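Local coordinates for protein rifamycin polyketide synthase (Amycolatopsis mediterranei, PDB 4LN9) that probably dehydrates a polyketide intermediate, as the double-hotdog dehydratase domain of the terminal module of the rifamycin polyketide synthase, at residues P159-F167 and E295-T306. Residues are numbered along the deposited sequence; the frame is centred on the assembly and turned at random.
Sequences PRGTAAFDF and EAVDESGGLVVT
The carboxylate of Glu-295 takes the backbone amides of both Ala-164 and Phe-165, an example of how one acidic side chain can fasten an irregular chain to a β-hairpin. With CG trans to its own backbone N (chi1 -173°), the extended side chain of Glu-295 reaches these two successive amides. Glu-295 OE2 accepts from Ala-164 N at 2.8 Å and Glu-295 OE1 from Phe-165 N at 3.0 Å, both nearly straight and on the syn sides, somewhat out of the carboxylate plane. Such a two-pronged grip should restrain its rotation.

Water extends the polar network. One molecule links Arg-160 NH2 to Glu-295 OE2, a mediated pairing of opposite charges; two others join Gly-161 O to Leu-303 N and Ala-163 N to Gly-301 O. Thr-306 OG1, itself hydrogen-bonded to His-273, lies over one face of the Arg-160 guanidinium, toward its rim.

Apolar packing fills in beside these bonds. Ala-163 CB touches Val-297 CG1 at 3.6 Å and Leu-303 CD2 at 3.9 Å. Val-297 CG2 makes a CH-pi contact with Phe-167, 3.9 Å from the ring centroid, while Phe-165 CD2 covers the opposite face.

The loop between strands 146-154 and 176-178 thus runs across the hairpin of strands 291-297 and 303-313, which is flanked by strands 279-285 and 263-272 in the double hotdog.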
loop_
_atom_site.group_PDB
_atom_site.type_symbol
_atom_site.label_atom_id
_atom_site.label_comp_id
_atom_site.label_asym_id
_atom_site.label_seq_id
_atom_site.Cartn_x
_atom_site.Cartn_y
_atom_site.Cartn_z
ATOM N N PRO A 159 29.459 2.451 -9.049
ATOM C CA PRO A 159 29.047 1.576 -10.147
ATOM C C PRO A 159 30.172 0.641 -10.594
ATOM O O PRO A 159 31.343 0.928 -10.353
ATOM C CB PRO A 159 28.724 2.566 -11.264
ATOM C CG PRO A 159 29.644 3.713 -11.003
ATOM C CD PRO A 159 29.709 3.830 -9.503
ATOM N N ARG A 160 29.812 -0.463 -11.246
ATOM C CA ARG A 160 30.755 -1.201 -12.091
ATOM C C ARG A 160 30.893 -0.467 -13.415
ATOM O O ARG A 160 30.003 0.292 -13.790
ATOM C CB ARG A 160 30.228 -2.612 -12.350
ATOM C CG ARG A 160 29.955 -3.407 -11.086
ATOM C CD ARG A 160 31.230 -4.046 -10.573
ATOM N NE ARG A 160 31.239 -5.486 -10.803
ATOM C CZ ARG A 160 31.011 -6.391 -9.857
ATOM N NH1 ARG A 160 30.791 -6.004 -8.607
ATOM N NH2 ARG A 160 31.022 -7.683 -10.154
ATOM N N GLY A 161 31.929 -0.774 -14.182
ATOM C CA GLY A 161 32.051 -0.173 -15.504
ATOM C C GLY A 161 31.765 -1.179 -16.594
ATOM O O GLY A 161 30.670 -1.220 -17.158
ATOM N N THR A 162 32.718 -2.079 -16.788
ATOM C CA THR A 162 32.639 -3.063 -17.843
ATOM C C THR A 162 32.804 -4.449 -17.227
ATOM O O THR A 162 33.227 -4.576 -16.076
ATOM C CB THR A 162 33.743 -2.816 -18.887
ATOM O OG1 THR A 162 35.004 -2.662 -18.222
ATOM C CG2 THR A 162 33.447 -1.544 -19.679
ATOM N N ALA A 163 32.345 -5.473 -17.940
ATOM C CA ALA A 163 32.506 -6.855 -17.500
ATOM C C ALA A 163 33.969 -7.161 -17.186
ATOM O O ALA A 163 34.870 -6.621 -17.827
ATOM C CB ALA A 163 31.983 -7.806 -18.566
ATOM N N ALA A 164 34.209 -8.029 -16.210
ATOM C CA ALA A 164 35.580 -8.394 -15.874
ATOM C C ALA A 164 36.125 -9.430 -16.854
ATOM O O ALA A 164 37.235 -9.291 -17.370
ATOM C CB ALA A 164 35.664 -8.907 -14.444
ATOM N N PHE A 165 35.295 -10.417 -17.173
ATOM C CA PHE A 165 35.676 -11.492 -18.081
ATOM C C PHE A 165 35.699 -11.004 -19.529
ATOM O O PHE A 165 34.948 -10.101 -19.900
ATOM C CB PHE A 165 34.702 -12.665 -17.934
ATOM C CG PHE A 165 35.038 -13.848 -18.795
ATOM C CD1 PHE A 165 36.022 -14.746 -18.411
ATOM C CD2 PHE A 165 34.412 -14.033 -20.018
ATOM C CE1 PHE A 165 36.355 -15.821 -19.214
ATOM C CE2 PHE A 165 34.737 -15.107 -20.826
ATOM C CZ PHE A 165 35.709 -16.005 -20.423
ATOM N N ASP A 166 36.595 -11.569 -20.331
ATOM C CA ASP A 166 36.720 -11.192 -21.735
ATOM C C ASP A 166 35.665 -11.880 -22.599
ATOM O O ASP A 166 35.927 -12.919 -23.205
ATOM C CB ASP A 166 38.118 -11.535 -22.250
ATOM C CG ASP A 166 38.389 -10.965 -23.625
ATOM O OD1 ASP A 166 37.528 -10.220 -24.142
ATOM O OD2 ASP A 166 39.472 -11.242 -24.180
ATOM N N PHE A 167 34.489 -11.268 -22.695
ATOM C CA PHE A 167 33.381 -11.859 -23.438
ATOM C C PHE A 167 33.548 -11.645 -24.943
ATOM O O PHE A 167 32.836 -12.247 -25.748
ATOM C CB PHE A 167 32.043 -11.286 -22.958
ATOM C CG PHE A 167 31.553 -11.885 -21.666
ATOM C CD1 PHE A 167 30.892 -13.103 -21.658
ATOM C CD2 PHE A 167 31.735 -11.220 -20.462
ATOM C CE1 PHE A 167 30.431 -13.651 -20.474
ATOM C CE2 PHE A 167 31.261 -11.755 -19.278
ATOM C CZ PHE A 167 30.626 -12.982 -19.281
ATOM N N GLU A 295 28.315 -13.686 -14.280
ATOM C CA GLU A 295 28.453 -12.422 -15.000
ATOM C C GLU A 295 27.845 -12.611 -16.383
ATOM O O GLU A 295 28.036 -13.652 -17.011
ATOM C CB GLU A 295 29.937 -12.040 -15.127
ATOM C CG GLU A 295 30.198 -10.652 -15.706
ATOM C CD GLU A 295 31.647 -10.203 -15.553
ATOM O OE1 GLU A 295 32.554 -10.954 -15.973
ATOM O OE2 GLU A 295 31.878 -9.077 -15.057
ATOM N N ALA A 296 27.013 -11.663 -16.802
ATOM C CA ALA A 296 26.349 -11.765 -18.094
ATOM C C ALA A 296 26.385 -10.428 -18.827
ATOM O O ALA A 296 26.291 -9.368 -18.207
ATOM C CB ALA A 296 24.916 -12.245 -17.920
ATOM N N VAL A 297 26.686 -10.485 -20.123
ATOM C CA VAL A 297 26.695 -9.296 -20.972
ATOM C C VAL A 297 25.678 -9.438 -22.103
ATOM O O VAL A 297 25.232 -10.544 -22.409
ATOM C CB VAL A 297 28.092 -9.031 -21.581
ATOM C CG1 VAL A 297 29.116 -8.765 -20.488
ATOM C CG2 VAL A 297 28.528 -10.194 -22.464
ATOM N N ASP A 298 25.261 -8.311 -22.678
ATOM C CA ASP A 298 24.447 -8.359 -23.891
ATOM C C ASP A 298 25.337 -8.484 -25.121
ATOM O O ASP A 298 26.559 -8.574 -25.000
ATOM C CB ASP A 298 23.525 -7.137 -23.994
ATOM C CG ASP A 298 24.287 -5.824 -24.029
ATOM O OD1 ASP A 298 25.415 -5.797 -24.566
ATOM O OD2 ASP A 298 23.713 -4.799 -23.604
ATOM N N GLU A 299 24.728 -8.555 -26.298
ATOM C CA GLU A 299 25.482 -8.875 -27.504
ATOM C C GLU A 299 26.417 -7.743 -27.922
ATOM O O GLU A 299 27.432 -7.978 -28.579
ATOM C CB GLU A 299 24.538 -9.255 -28.642
ATOM C CG GLU A 299 24.178 -10.733 -28.647
ATOM C CD GLU A 299 25.404 -11.624 -28.712
ATOM O OE1 GLU A 299 26.233 -11.421 -29.625
ATOM O OE2 GLU A 299 25.601 -12.441 -27.787
ATOM N N SER A 300 26.154 -6.549 -27.402
ATOM C CA SER A 300 27.044 -5.417 -27.615
ATOM C C SER A 300 28.193 -5.423 -26.610
ATOM O O SER A 300 29.153 -4.666 -26.752
ATOM C CB SER A 300 26.269 -4.099 -27.534
ATOM O OG SER A 300 26.104 -3.683 -26.189
ATOM N N GLY A 301 28.156 -6.365 -25.675
ATOM C CA GLY A 301 29.272 -6.559 -24.755
ATOM C C GLY A 301 29.139 -5.759 -23.471
ATOM O O GLY A 301 30.006 -5.823 -22.602
ATOM N N GLY A 302 28.038 -5.027 -23.332
ATOM C CA GLY A 302 27.778 -4.275 -22.103
ATOM C C GLY A 302 27.305 -5.173 -20.975
ATOM O O GLY A 302 26.514 -6.088 -21.198
ATOM N N LEU A 303 27.705 -4.860 -19.747
ATOM C CA LEU A 303 27.240 -5.621 -18.584
ATOM C C LEU A 303 25.716 -5.592 -18.455
ATOM O O LEU A 303 25.109 -4.521 -18.485
ATOM C CB LEU A 303 27.858 -5.061 -17.304
ATOM C CG LEU A 303 29.050 -5.784 -16.679
ATOM C CD1 LEU A 303 29.401 -5.106 -15.356
ATOM C CD2 LEU A 303 28.754 -7.262 -16.463
ATOM N N VAL A 304 25.144 -6.731 -18.065
ATOM C CA VAL A 304 23.716 -6.810 -17.764
ATOM C C VAL A 304 23.422 -7.222 -16.318
ATOM O O VAL A 304 22.651 -6.557 -15.627
ATOM C CB VAL A 304 22.971 -7.744 -18.742
ATOM C CG1 VAL A 304 21.499 -7.843 -18.370
ATOM C CG2 VAL A 304 23.133 -7.249 -20.173
ATOM N N VAL A 305 24.044 -8.302 -15.855
ATOM C CA VAL A 305 23.874 -8.735 -14.468
ATOM C C VAL A 305 25.149 -9.347 -13.890
ATOM O O VAL A 305 25.920 -9.985 -14.606
ATOM C CB VAL A 305 22.682 -9.706 -14.307
ATOM C CG1 VAL A 305 22.736 -10.806 -15.356
ATOM C CG2 VAL A 305 22.649 -10.293 -12.902
ATOM N N THR A 306 25.450 -9.011 -12.639
ATOM C CA THR A 306 26.482 -9.726 -11.901
ATOM C C THR A 306 25.920 -10.295 -10.610
ATOM O O THR A 306 25.054 -9.692 -9.978
ATOM C CB THR A 306 27.692 -8.830 -11.577
ATOM O OG1 THR A 306 27.250 -7.655 -10.887
ATOM C CG2 THR A 306 28.414 -8.422 -12.853
HETATM O O HOH W 1 32.027 -7.822 -12.901
HETATM O O HOH W 2 29.226 -2.419 -19.429
HETATM O O HOH W 3 31.323 -4.732 -20.440
#